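Local atomic coordinates of NADH oxidase (Thermus thermophilus, PDB entry 6RVB), a protein that reduces coenzyme A disulfide at the expense of NADH, using bound FAD as redox cofactor. Residues A[128-133]-A[235-240]; A[152-157]-A[175-180]; A[352-357]-A[379-384]; A[187-192]-A[340-345]. All coordinates share one frame; numbering follows the deposited sequence.

Contact 1: residues A[128-133]-A[235-240]. With FAD (flavin-adenine dinucleotide), chain E.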
# COMPACT_ATOMS: atom_id res chain seq x y z
N GLU A 128 -2.61 34.73 26.44
CA GLU A 128 -3.44 35.14 25.36
C GLU A 128 -3.05 34.43 24.10
O GLU A 128 -3.91 34.04 23.26
CB GLU A 128 -3.34 36.63 25.17
CG GLU A 128 -4.30 37.17 24.14
CD GLU A 128 -5.72 37.34 24.69
OE1 GLU A 128 -6.09 36.51 25.58
OE2 GLU A 128 -6.44 38.29 24.23
N GLY A 129 -1.78 34.21 23.90
CA GLY A 129 -1.52 33.58 22.63
C GLY A 129 -1.19 32.12 22.76
O GLY A 129 -0.43 31.56 21.98
N VAL A 130 -1.74 31.49 23.78
CA VAL A 130 -1.46 30.07 24.00
C VAL A 130 -2.64 29.31 23.47
O VAL A 130 -3.77 29.59 23.82
CB VAL A 130 -1.29 29.79 25.48
CG1 VAL A 130 -1.04 28.40 25.67
CG2 VAL A 130 -0.15 30.61 26.04
N TYR A 131 -2.39 28.34 22.60
CA TYR A 131 -3.46 27.60 21.95
C TYR A 131 -3.44 26.06 22.06
O TYR A 131 -2.45 25.43 22.44
CB TYR A 131 -3.47 27.96 20.49
CG TYR A 131 -3.72 29.41 20.20
CD1 TYR A 131 -5.02 29.90 20.04
CD2 TYR A 131 -2.69 30.27 20.00
CE1 TYR A 131 -5.28 31.22 19.73
CE2 TYR A 131 -2.94 31.59 19.69
CZ TYR A 131 -4.24 32.06 19.58
OH TYR A 131 -4.42 33.37 19.33
N THR A 132 -4.54 25.48 21.63
CA THR A 132 -4.74 24.03 21.66
C THR A 132 -5.40 23.61 20.35
O THR A 132 -6.04 24.43 19.71
CB THR A 132 -5.59 23.80 22.82
OG1 THR A 132 -4.85 23.05 23.76
CG2 THR A 132 -6.93 23.12 22.48
N LEU A 133 -5.22 22.39 19.86
CA LEU A 133 -5.77 22.10 18.50
C LEU A 133 -6.57 20.88 18.47
O LEU A 133 -6.06 19.83 18.19
CB LEU A 133 -4.70 21.83 17.47
CG LEU A 133 -4.95 22.48 16.12
CD1 LEU A 133 -4.34 21.68 14.98
CD2 LEU A 133 -6.37 22.66 15.91
N ASP A 235 5.43 34.47 20.04
CA ASP A 235 4.14 35.18 20.28
C ASP A 235 2.90 34.33 20.03
O ASP A 235 1.76 34.79 20.22
CB ASP A 235 4.01 36.38 19.40
CG ASP A 235 4.33 36.05 17.98
OD1 ASP A 235 5.57 36.00 17.59
OD2 ASP A 235 3.31 35.82 17.29
N LEU A 236 3.15 33.09 19.59
CA LEU A 236 2.16 32.08 19.50
C LEU A 236 2.78 30.76 19.93
O LEU A 236 3.80 30.31 19.35
CB LEU A 236 1.62 32.02 18.07
CG LEU A 236 1.09 30.82 17.26
CD1 LEU A 236 0.48 29.88 18.11
CD2 LEU A 236 0.05 31.27 16.40
N VAL A 237 2.15 30.15 20.95
CA VAL A 237 2.48 28.83 21.41
C VAL A 237 1.26 27.90 21.32
O VAL A 237 0.18 28.28 21.80
CB VAL A 237 3.23 28.80 22.81
CG1 VAL A 237 3.65 30.15 23.25
CG2 VAL A 237 2.51 28.07 23.88
N LEU A 238 1.49 26.73 20.67
CA LEU A 238 0.59 25.57 20.57
C LEU A 238 0.96 24.47 21.58
O LEU A 238 2.10 24.00 21.61
CB LEU A 238 0.68 24.93 19.19
CG LEU A 238 -0.29 23.76 18.88
CD1 LEU A 238 -1.68 24.15 18.79
CD2 LEU A 238 -0.04 23.19 17.56
N LEU A 239 0.00 24.03 22.40
CA LEU A 239 0.21 22.99 23.41
C LEU A 239 -0.22 21.70 22.78
O LEU A 239 -1.39 21.42 22.61
CB LEU A 239 -0.66 23.29 24.66
CG LEU A 239 -0.21 24.52 25.43
CD1 LEU A 239 -1.00 24.66 26.63
CD2 LEU A 239 1.27 24.54 25.77
N ALA A 240 0.70 20.88 22.38
CA ALA A 240 0.36 19.67 21.67
C ALA A 240 0.85 18.46 22.41
O ALA A 240 1.72 17.80 21.92
CB ALA A 240 0.99 19.69 20.38
PA FAD E . -14.49 14.06 19.18
O1A FAD E . -13.41 14.46 20.31
O2A FAD E . -14.18 14.16 17.68
O5B FAD E . -15.92 14.88 19.42
C5B FAD E . -16.59 14.95 20.73
C4B FAD E . -17.62 16.09 20.77
O4B FAD E . -18.59 15.70 21.73
C3B FAD E . -16.97 17.42 21.12
O3B FAD E . -17.13 18.43 20.06
C2B FAD E . -17.76 17.79 22.30
O2B FAD E . -18.06 19.15 21.98
C1B FAD E . -19.00 16.84 22.36
N9A FAD E . -19.34 16.58 23.80
C8A FAD E . -18.46 16.28 24.81
N7A FAD E . -19.06 16.27 26.03
C5A FAD E . -20.37 16.56 25.82
C6A FAD E . -21.55 16.68 26.72
N6A FAD E . -21.36 16.44 28.05
N1A FAD E . -22.73 17.02 26.13
C2A FAD E . -22.82 17.21 24.76
N3A FAD E . -21.81 17.11 23.84
C4A FAD E . -20.57 16.78 24.34
N1 FAD E . -7.36 10.59 13.37
C2 FAD E . -6.90 9.77 12.37
O2 FAD E . -7.32 8.58 12.27
N3 FAD E . -6.01 10.26 11.48
C4 FAD E . -5.54 11.55 11.48
O4 FAD E . -4.70 12.03 10.62
C4X FAD E . -6.05 12.50 12.52
N5 FAD E . -5.61 13.81 12.52
C5X FAD E . -6.09 14.63 13.52
C6 FAD E . -5.66 15.97 13.58
C7 FAD E . -6.14 16.84 14.58
C7M FAD E . -5.65 18.26 14.59
C8 FAD E . -7.14 16.35 15.60
C8M FAD E . -7.70 17.22 16.69
C9 FAD E . -7.56 15.00 15.56
C9A FAD E . -7.09 14.09 14.57
N10 FAD E . -7.57 12.72 14.54
C10 FAD E . -7.03 11.91 13.51
C1' FAD E . -8.49 12.16 15.55
C2' FAD E . -9.93 12.52 15.40
O2' FAD E . -10.14 13.90 15.68
C3' FAD E . -10.76 11.78 16.42
O3' FAD E . -10.28 10.45 16.57
C4' FAD E . -12.19 11.82 15.85
O4' FAD E . -12.74 13.15 15.56
C5' FAD E . -13.15 10.92 16.66
O5' FAD E . -13.74 11.57 17.77
P FAD E . -15.14 11.18 18.49
O1P FAD E . -16.29 11.30 17.50
O2P FAD E . -15.15 10.11 19.60
O3P FAD E . -15.16 12.54 19.38

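Contact 2: residues A[152-157]-A[175-180]. With NAD (nicotinamide-adenine-dinucleotide), chain F.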
# COMPACT_ATOMS: atom_id res chain seq x y z
N ALA A 152 6.65 30.92 16.43
CA ALA A 152 5.81 29.99 17.20
C ALA A 152 6.65 28.98 17.95
O ALA A 152 7.78 28.63 17.52
CB ALA A 152 4.82 29.31 16.34
N ALA A 153 6.12 28.57 19.10
CA ALA A 153 6.67 27.44 19.86
C ALA A 153 5.58 26.38 20.01
O ALA A 153 4.46 26.67 20.45
CB ALA A 153 7.18 27.88 21.24
N ILE A 154 5.90 25.15 19.64
CA ILE A 154 4.96 24.07 19.84
C ILE A 154 5.51 23.15 20.90
O ILE A 154 6.60 22.61 20.75
CB ILE A 154 4.85 23.30 18.50
CG1 ILE A 154 4.28 24.17 17.41
CG2 ILE A 154 4.00 22.04 18.62
CD1 ILE A 154 4.50 23.62 16.19
N LEU A 155 4.81 23.00 22.00
CA LEU A 155 5.19 22.00 22.99
C LEU A 155 4.71 20.66 22.52
O LEU A 155 3.54 20.48 22.40
CB LEU A 155 4.49 22.28 24.31
CG LEU A 155 5.44 22.96 25.28
CD1 LEU A 155 5.48 24.37 24.91
CD2 LEU A 155 4.98 22.82 26.64
N GLY A 156 5.56 19.71 22.26
CA GLY A 156 5.06 18.38 22.00
C GLY A 156 5.38 17.85 20.65
O GLY A 156 4.84 18.40 19.75
N ALA A 157 6.20 16.81 20.49
CA ALA A 157 6.49 16.30 19.16
C ALA A 157 5.85 14.96 18.76
O ALA A 157 6.55 14.13 18.19
CB ALA A 157 7.95 16.27 18.90
N VAL A 175 9.38 28.38 13.43
CA VAL A 175 8.86 27.52 14.49
C VAL A 175 9.89 26.73 15.17
O VAL A 175 10.75 26.15 14.52
CB VAL A 175 7.64 26.63 14.07
CG1 VAL A 175 7.10 26.97 12.67
CG2 VAL A 175 7.94 25.20 14.22
N THR A 176 9.82 26.72 16.49
CA THR A 176 10.72 25.87 17.21
C THR A 176 9.89 24.87 18.05
O THR A 176 8.96 25.28 18.76
CB THR A 176 11.75 26.73 17.92
OG1 THR A 176 12.10 26.13 19.17
CG2 THR A 176 11.17 28.08 18.11
N LEU A 177 10.16 23.57 17.91
CA LEU A 177 9.44 22.48 18.62
C LEU A 177 10.16 22.05 19.87
O LEU A 177 11.30 21.55 19.81
CB LEU A 177 9.46 21.27 17.75
CG LEU A 177 8.25 20.63 17.16
CD1 LEU A 177 8.89 19.67 16.21
CD2 LEU A 177 7.52 19.85 18.14
N LEU A 178 9.50 22.18 21.01
CA LEU A 178 10.03 21.70 22.29
C LEU A 178 9.46 20.33 22.71
O LEU A 178 8.27 20.21 23.00
CB LEU A 178 9.68 22.77 23.33
CG LEU A 178 9.98 24.21 22.87
CD1 LEU A 178 9.42 25.30 23.70
CD2 LEU A 178 11.43 24.44 22.78
N GLU A 179 10.24 19.29 22.74
CA GLU A 179 9.75 18.01 23.29
C GLU A 179 10.41 17.66 24.61
O GLU A 179 11.56 17.90 24.85
CB GLU A 179 9.98 16.90 22.27
CG GLU A 179 9.97 15.52 22.82
CD GLU A 179 8.56 15.07 23.24
OE1 GLU A 179 7.55 15.34 22.54
OE2 GLU A 179 8.44 14.40 24.28
N ALA A 180 9.67 17.05 25.49
CA ALA A 180 10.21 16.60 26.76
C ALA A 180 11.05 15.37 26.68
O ALA A 180 12.03 15.36 27.30
CB ALA A 180 9.15 16.38 27.70
PA NAD F . 0.84 12.66 21.78
O1A NAD F . 0.86 11.86 20.50
O2A NAD F . 0.60 12.01 23.04
O5B NAD F . 2.23 13.49 21.96
C5B NAD F . 3.58 13.03 22.30
C4B NAD F . 4.20 13.77 23.53
O4B NAD F . 5.51 13.90 24.14
C3B NAD F . 3.91 15.13 23.13
O3B NAD F . 2.54 15.07 23.13
C2B NAD F . 4.44 15.84 24.33
O2B NAD F . 3.68 16.40 25.38
C1B NAD F . 5.12 14.85 25.14
N9A NAD F . 5.67 16.18 25.62
C8A NAD F . 6.61 17.07 25.03
N7A NAD F . 6.86 18.23 25.75
C5A NAD F . 6.05 18.09 26.79
C6A NAD F . 5.95 18.97 27.78
N6A NAD F . 6.72 19.98 27.61
N1A NAD F . 5.06 18.76 28.79
C2A NAD F . 4.31 17.57 28.69
N3A NAD F . 4.39 16.65 27.64
C4A NAD F . 5.27 16.91 26.72
O3 NAD F . -0.37 13.65 21.65
PN NAD F . -0.97 14.48 20.39
O1N NAD F . -1.68 15.62 21.16
O2N NAD F . -0.00 14.81 19.35
O5D NAD F . -1.87 13.34 19.74
C5D NAD F . -3.20 13.61 19.38
C4D NAD F . -4.09 12.40 19.05
O4D NAD F . -5.18 12.68 18.14
C3D NAD F . -3.19 11.35 18.45
O3D NAD F . -2.54 10.46 19.38
C2D NAD F . -4.23 10.66 17.61
O2D NAD F . -5.04 9.92 18.45
C1D NAD F . -5.10 11.77 17.09
N1N NAD F . -4.28 12.23 15.94
C2N NAD F . -3.95 11.31 14.95
C3N NAD F . -3.16 11.63 13.83
C7N NAD F . -2.81 10.60 12.75
O7N NAD F . -2.96 9.21 12.94
N7N NAD F . -2.34 11.02 11.58
C4N NAD F . -2.69 12.95 13.70
C5N NAD F . -3.00 13.87 14.69
C6N NAD F . -3.78 13.49 15.80

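Contact 3: residues A[352-357]-A[379-384]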
# COMPACT_ATOMS: atom_id res chain seq x y z
N TRP A 352 10.31 -11.75 24.00
CA TRP A 352 11.69 -11.71 23.65
C TRP A 352 11.77 -11.17 22.26
O TRP A 352 11.85 -11.92 21.30
CB TRP A 352 12.33 -13.10 23.74
CG TRP A 352 12.53 -13.59 25.16
CD1 TRP A 352 11.88 -13.17 26.26
CD2 TRP A 352 13.48 -14.57 25.60
NE1 TRP A 352 12.33 -13.84 27.34
CE2 TRP A 352 13.32 -14.69 26.98
CE3 TRP A 352 14.45 -15.35 24.96
CZ2 TRP A 352 14.12 -15.55 27.75
CZ3 TRP A 352 15.22 -16.23 25.71
CH2 TRP A 352 15.06 -16.32 27.09
N ALA A 353 11.79 -9.86 22.14
CA ALA A 353 11.67 -9.22 20.83
C ALA A 353 12.92 -8.68 20.16
O ALA A 353 13.84 -8.33 20.80
CB ALA A 353 10.66 -8.14 20.94
N LYS A 354 12.92 -8.58 18.86
CA LYS A 354 14.03 -8.07 18.11
C LYS A 354 13.45 -7.11 17.07
O LYS A 354 12.28 -7.18 16.75
CB LYS A 354 14.80 -9.24 17.45
CG LYS A 354 15.80 -9.95 18.40
CD LYS A 354 16.48 -11.13 17.70
CE LYS A 354 17.80 -11.51 18.36
NZ LYS A 354 18.74 -10.34 18.56
N LYS A 355 14.27 -6.20 16.54
CA LYS A 355 13.88 -5.42 15.37
C LYS A 355 14.79 -5.56 14.17
O LYS A 355 15.92 -6.03 14.29
CB LYS A 355 13.75 -3.95 15.72
CG LYS A 355 14.97 -3.24 15.89
CD LYS A 355 14.69 -1.85 16.37
CE LYS A 355 15.93 -1.11 16.80
NZ LYS A 355 15.44 -0.04 17.73
N VAL A 356 14.30 -5.14 13.02
CA VAL A 356 15.12 -5.01 11.87
C VAL A 356 14.71 -3.69 11.20
O VAL A 356 13.55 -3.32 11.27
CB VAL A 356 14.99 -6.26 10.99
CG1 VAL A 356 13.76 -6.22 10.17
CG2 VAL A 356 16.05 -6.25 10.03
N PHE A 357 15.62 -2.94 10.59
CA PHE A 357 15.21 -1.62 10.03
C PHE A 357 16.02 -1.33 8.78
O PHE A 357 17.23 -1.14 8.87
CB PHE A 357 15.49 -0.52 11.07
CG PHE A 357 15.07 0.84 10.65
CD1 PHE A 357 15.93 1.66 9.95
CD2 PHE A 357 13.80 1.34 10.97
CE1 PHE A 357 15.52 2.96 9.50
CE2 PHE A 357 13.37 2.66 10.53
CZ PHE A 357 14.24 3.44 9.79
N TYR A 379 9.66 -8.27 15.80
CA TYR A 379 9.18 -9.67 15.86
C TYR A 379 9.63 -10.41 17.15
O TYR A 379 10.41 -9.88 17.91
CB TYR A 379 9.61 -10.46 14.64
CG TYR A 379 11.07 -10.41 14.38
CD1 TYR A 379 11.71 -9.27 13.84
CD2 TYR A 379 11.84 -11.45 14.74
CE1 TYR A 379 13.09 -9.25 13.64
CE2 TYR A 379 13.17 -11.43 14.56
CZ TYR A 379 13.82 -10.38 14.01
OH TYR A 379 15.20 -10.54 13.88
N GLU A 380 9.10 -11.61 17.40
CA GLU A 380 9.40 -12.41 18.58
C GLU A 380 10.52 -13.37 18.24
O GLU A 380 10.57 -13.92 17.16
CB GLU A 380 8.19 -13.21 18.96
CG GLU A 380 8.29 -13.79 20.29
CD GLU A 380 7.03 -14.42 20.87
OE1 GLU A 380 7.03 -14.50 22.10
OE2 GLU A 380 6.10 -14.87 20.14
N GLU A 381 11.47 -13.57 19.14
CA GLU A 381 12.68 -14.22 18.77
C GLU A 381 12.49 -15.59 18.18
O GLU A 381 13.01 -15.92 17.10
CB GLU A 381 13.53 -14.35 19.99
CG GLU A 381 15.08 -14.21 19.77
CD GLU A 381 15.76 -14.08 21.11
OE1 GLU A 381 15.81 -15.10 21.81
OE2 GLU A 381 16.14 -12.97 21.51
N GLY A 382 11.77 -16.44 18.89
CA GLY A 382 11.79 -17.82 18.44
C GLY A 382 10.78 -18.15 17.38
O GLY A 382 11.10 -18.67 16.33
N THR A 383 9.53 -17.78 17.70
CA THR A 383 8.35 -18.05 16.92
C THR A 383 8.37 -17.32 15.61
O THR A 383 7.84 -17.79 14.61
CB THR A 383 7.20 -17.53 17.63
OG1 THR A 383 7.55 -16.25 18.14
CG2 THR A 383 6.87 -18.44 18.75
N GLY A 384 8.97 -16.17 15.62
CA GLY A 384 8.94 -15.33 14.45
C GLY A 384 7.70 -14.50 14.28
O GLY A 384 7.52 -13.85 13.29

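Contact 4: residues A[187-192]-A[340-345]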
# COMPACT_ATOMS: atom_id res chain seq x y z
N HIS A 187 7.22 8.01 21.10
CA HIS A 187 6.46 6.83 21.43
C HIS A 187 6.78 5.73 20.48
O HIS A 187 6.22 4.68 20.62
CB HIS A 187 4.98 7.16 21.45
CG HIS A 187 4.56 8.03 22.61
ND1 HIS A 187 3.50 8.92 22.58
CD2 HIS A 187 5.09 8.12 23.86
CE1 HIS A 187 3.39 9.51 23.76
NE2 HIS A 187 4.36 9.07 24.54
N TRP A 188 7.67 5.94 19.50
CA TRP A 188 8.11 4.88 18.61
C TRP A 188 9.61 4.74 18.63
O TRP A 188 10.34 5.73 18.81
CB TRP A 188 7.63 5.09 17.18
CG TRP A 188 7.75 3.90 16.37
CD1 TRP A 188 8.68 3.62 15.49
CD2 TRP A 188 6.84 2.81 16.34
NE1 TRP A 188 8.48 2.40 14.89
CE2 TRP A 188 7.34 1.88 15.42
CE3 TRP A 188 5.67 2.51 17.02
CZ2 TRP A 188 6.71 0.67 15.18
CZ3 TRP A 188 5.07 1.31 16.78
CH2 TRP A 188 5.59 0.40 15.89
N ASP A 189 10.08 3.53 18.35
CA ASP A 189 11.50 3.25 18.14
C ASP A 189 12.30 4.37 17.46
O ASP A 189 11.73 5.17 16.68
CB ASP A 189 11.61 1.98 17.38
CG ASP A 189 11.37 0.80 18.23
OD1 ASP A 189 11.57 0.87 19.47
OD2 ASP A 189 11.02 -0.21 17.62
N PRO A 190 13.59 4.52 17.82
CA PRO A 190 14.14 5.88 17.59
C PRO A 190 14.71 6.16 16.20
O PRO A 190 15.04 7.33 16.04
CB PRO A 190 15.19 6.02 18.69
CG PRO A 190 15.61 4.76 18.90
CD PRO A 190 14.38 3.84 18.83
N GLU A 191 14.77 5.16 15.31
CA GLU A 191 15.18 5.31 13.90
C GLU A 191 14.16 6.26 13.19
O GLU A 191 14.52 7.09 12.35
CB GLU A 191 15.20 3.98 13.15
CG GLU A 191 16.23 2.97 13.45
CD GLU A 191 16.05 2.05 14.72
OE1 GLU A 191 15.34 2.44 15.73
OE2 GLU A 191 16.69 0.92 14.67
N VAL A 192 12.88 6.08 13.52
CA VAL A 192 11.86 6.90 12.91
C VAL A 192 12.01 8.30 13.45
O VAL A 192 12.08 9.22 12.69
CB VAL A 192 10.44 6.34 13.11
CG1 VAL A 192 9.38 7.41 12.75
CG2 VAL A 192 10.32 5.13 12.30
N GLY A 340 1.01 -2.02 15.35
CA GLY A 340 1.53 -2.98 16.28
C GLY A 340 2.30 -2.31 17.39
O GLY A 340 2.10 -1.14 17.62
N LEU A 341 3.16 -3.06 18.07
CA LEU A 341 4.13 -2.55 19.07
C LEU A 341 5.49 -2.18 18.47
O LEU A 341 6.01 -2.81 17.54
CB LEU A 341 4.37 -3.63 20.15
CG LEU A 341 3.25 -4.54 20.69
CD1 LEU A 341 3.64 -5.56 21.69
CD2 LEU A 341 2.21 -3.66 21.37
N SER A 342 6.12 -1.20 19.06
CA SER A 342 7.51 -0.94 18.77
C SER A 342 8.36 -1.88 19.58
O SER A 342 7.91 -2.38 20.58
CB SER A 342 7.84 0.41 19.30
OG SER A 342 7.85 0.37 20.72
N LEU A 343 9.63 -2.07 19.21
CA LEU A 343 10.53 -2.86 20.01
C LEU A 343 10.56 -2.39 21.44
O LEU A 343 10.56 -3.24 22.31
CB LEU A 343 11.94 -2.83 19.47
CG LEU A 343 12.96 -3.68 20.21
CD1 LEU A 343 12.57 -5.18 20.29
CD2 LEU A 343 14.12 -3.46 19.35
N GLU A 344 10.54 -1.07 21.70
CA GLU A 344 10.59 -0.64 23.09
C GLU A 344 9.46 -1.26 23.83
O GLU A 344 9.69 -2.00 24.80
CB GLU A 344 10.64 0.87 23.30
CG GLU A 344 12.11 1.37 23.17
CD GLU A 344 12.27 2.89 23.15
OE1 GLU A 344 11.24 3.59 23.35
OE2 GLU A 344 13.44 3.36 22.94
N GLY A 345 8.23 -1.00 23.35
CA GLY A 345 7.05 -1.48 24.01
C GLY A 345 6.91 -2.97 24.01
O GLY A 345 6.33 -3.54 24.91

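Contact 1: residues A[128-133]-A[235-240]
V130 and Y131 send their side chains to opposite faces of a parallel strand pair, and each meets segment 235-240 in its own way. On the face shared by V130 and V237, V130 CG1 lies 4.0 Å from V237 CG2 and 3.9 Å from L239 CD1. CG1 stands anti to the backbone N (chi1 179°), which turns this branch toward L239. F216 also packs on V237 and L239. On the other face the side chains of Y131 and L236 cross at about a right angle. L236 CD1 comes within 3.7 Å of Y131 CD2. R141, L142 and A145 of helix 136-145 touch the same tyrosine. Farther along, L238 CD1 packs 4.0 Å from L133 CB, and L133 CD1 lies 3.7 Å from the flavin methyl C7M of FAD. The backbone of Y131 is bonded twice: its N donates to V237 O at 2.7 Å, and its O accepts from L239 N at 2.8 Å. V237 N adds a bond to G129 O. These bonds add strand 130-131 to strand 236-239 as an outermost strand, within this chain, of the parallel Rossmann-type sheet. Strand 236-239 leads to A240 at the bound NAD.

Contact 2: residues A[152-157]-A[175-180]
CG of E179 lies opposite its own N (chi1 161°), and the bend at chi2 (71°) brings the carboxylate to A157. E179 OE1 accepts from A157 N at 2.9 Å, with a nearly straight N-H (168°) directed almost along the C-O axis. E179 OE2 takes a second amide, K181 N. Before this site in the chain, strands 152-155 and 175-178 run parallel in regular register. The bonds T176 N to A152 O, I154 N to T176 O, L178 N to I154 O and G156 N to L178 O join them. On one face L177 CD2 sits 3.7 Å from A157 CB and 4.2 Å from I154 CG2. On the other, L178 CD1 meets L155 CD1 at 4.2 Å. These are the two strands of the beta-alpha-beta unit that holds NAD, with helix 159-170 between them. G156 CA approaches C2B of the adenosine ribose to 3.5 Å, and A180 N lies 3.1 Å from adenine N7A. Two amides fix the E179 carboxylate and would probably help it stay charged. An acid at the end of the second strand is consistent with a preference for NADH over NADPH, although in this model it lies by the ribose ring oxygen and not at the hydroxyls.

Contact 3: residues A[352-357]-A[379-384]
The backbone and CB of K354 form the close part of this contact with Y379. The two residues are a hydrogen-bonded antiparallel pair: K354 N donates to Y379 O and Y379 N to K354 O, both at 3.0 Å. The ring of Y379 turns toward K354 on the facing strand because CG stands between the backbone N and the carbonyl carbon (chi1 54°), the crowded position. K354 CB then sits over one ring face in a CH-pi contact, 4.2 Å from the Y379 ring centroid. V356 N lies at the edge of the same ring, and V356 CB is 4.4 Å from Y379 CE1. A353 and E380 follow as a non-hydrogen-bonded pair on the other face, where L343, A346 and L347 of helix 343-348 pack on A353.

The amine end of K354 leads away to the solvent side. There E381 N still reaches W352 O at 2.7 Å, but the side chains of both residues are exposed. E381 OE1 lies in the plane of the W352 ring at its edge, 3.4 Å from W352 CE3. The ring and carboxylate planes are 66° apart. W352 also touches a crystal neighbour. T383 OG1 donates to E380 OE2 from well above the carboxylate plane, and G384 N bonds to E380 O, within the turn that leaves the strand.

The contact lies at the open end of the hairpin of strands 353-361 and 372-380, away from its turn, in the dimerisation domain. Its backbone bonds and ring packing do the joining. K354 NZ and E381 OE2 are 4.7 Å apart, too far to pair, so their attraction is probably modest and screened by water.

Contact 4: residues A[187-192]-A[340-345]
D189, W188 and S342 bury the most surface here, and they bring two helix starts together. The D189 carboxylate faces the first turn of helix 343-348. OD2 of D189 accepts from L343 N at 2.8 Å, and OD1 of D189 accepts from E344 N at 3.1 Å. Both amides arrive on the syn side, moderately tilted out of the carboxylate plane. D189 stands at the N-cap position of its own helix, 190-202, yet its side chain makes no capping bond there. S342 is the N-cap of helix 343-348. Its OG lies between the backbone N and the carbonyl carbon (chi1 70°) and accepts from G345 N at 3.0 Å.

The W188 ring turns one face to S342. Its CG is anti to the backbone N (chi1 -165°), which extends the indole to the serine. S342 CB sits over that face in a CH-pi contact, 3.8 Å from the centroid of the six-membered ring of W188 and 11° off the normal. G340 O lies at the ring edge, in plane, 3.9 Å from W188 CZ3. The indole NE1 bonds to E376 OE1.

The helix 343-348 therefore has its first amides met by two residues, S342 of its own segment and D189 of the other. The two amides and the helix N terminus would probably stabilise the negative charge of D189. The nearby E376 carboxylate would work against this. E344 OE2 is paired with R183, which should ease its closeness to D189.

How the contacts relate
From the N terminus, segment 128-133 opens contact 1. Contact 2 then opens and closes inside that loop, with helix 159-170 between its strands. Segment 187-192 opens contact 4 before 235-240 closes contact 1, so contacts 1 and 4 cross. Segment 340-345 closes contact 4, and contact 3 follows in series as a local hairpin. Contacts 1 and 2 share one parallel sheet, where L236 O and A153 N are 2.9 Å apart. Contact 4 links the nucleotide-binding part to the dimerisation domain. It touches contact 3 through the K355 to E191 salt bridge and through L343. Contacts 1 and 3 lie about 41 Å apart between centres.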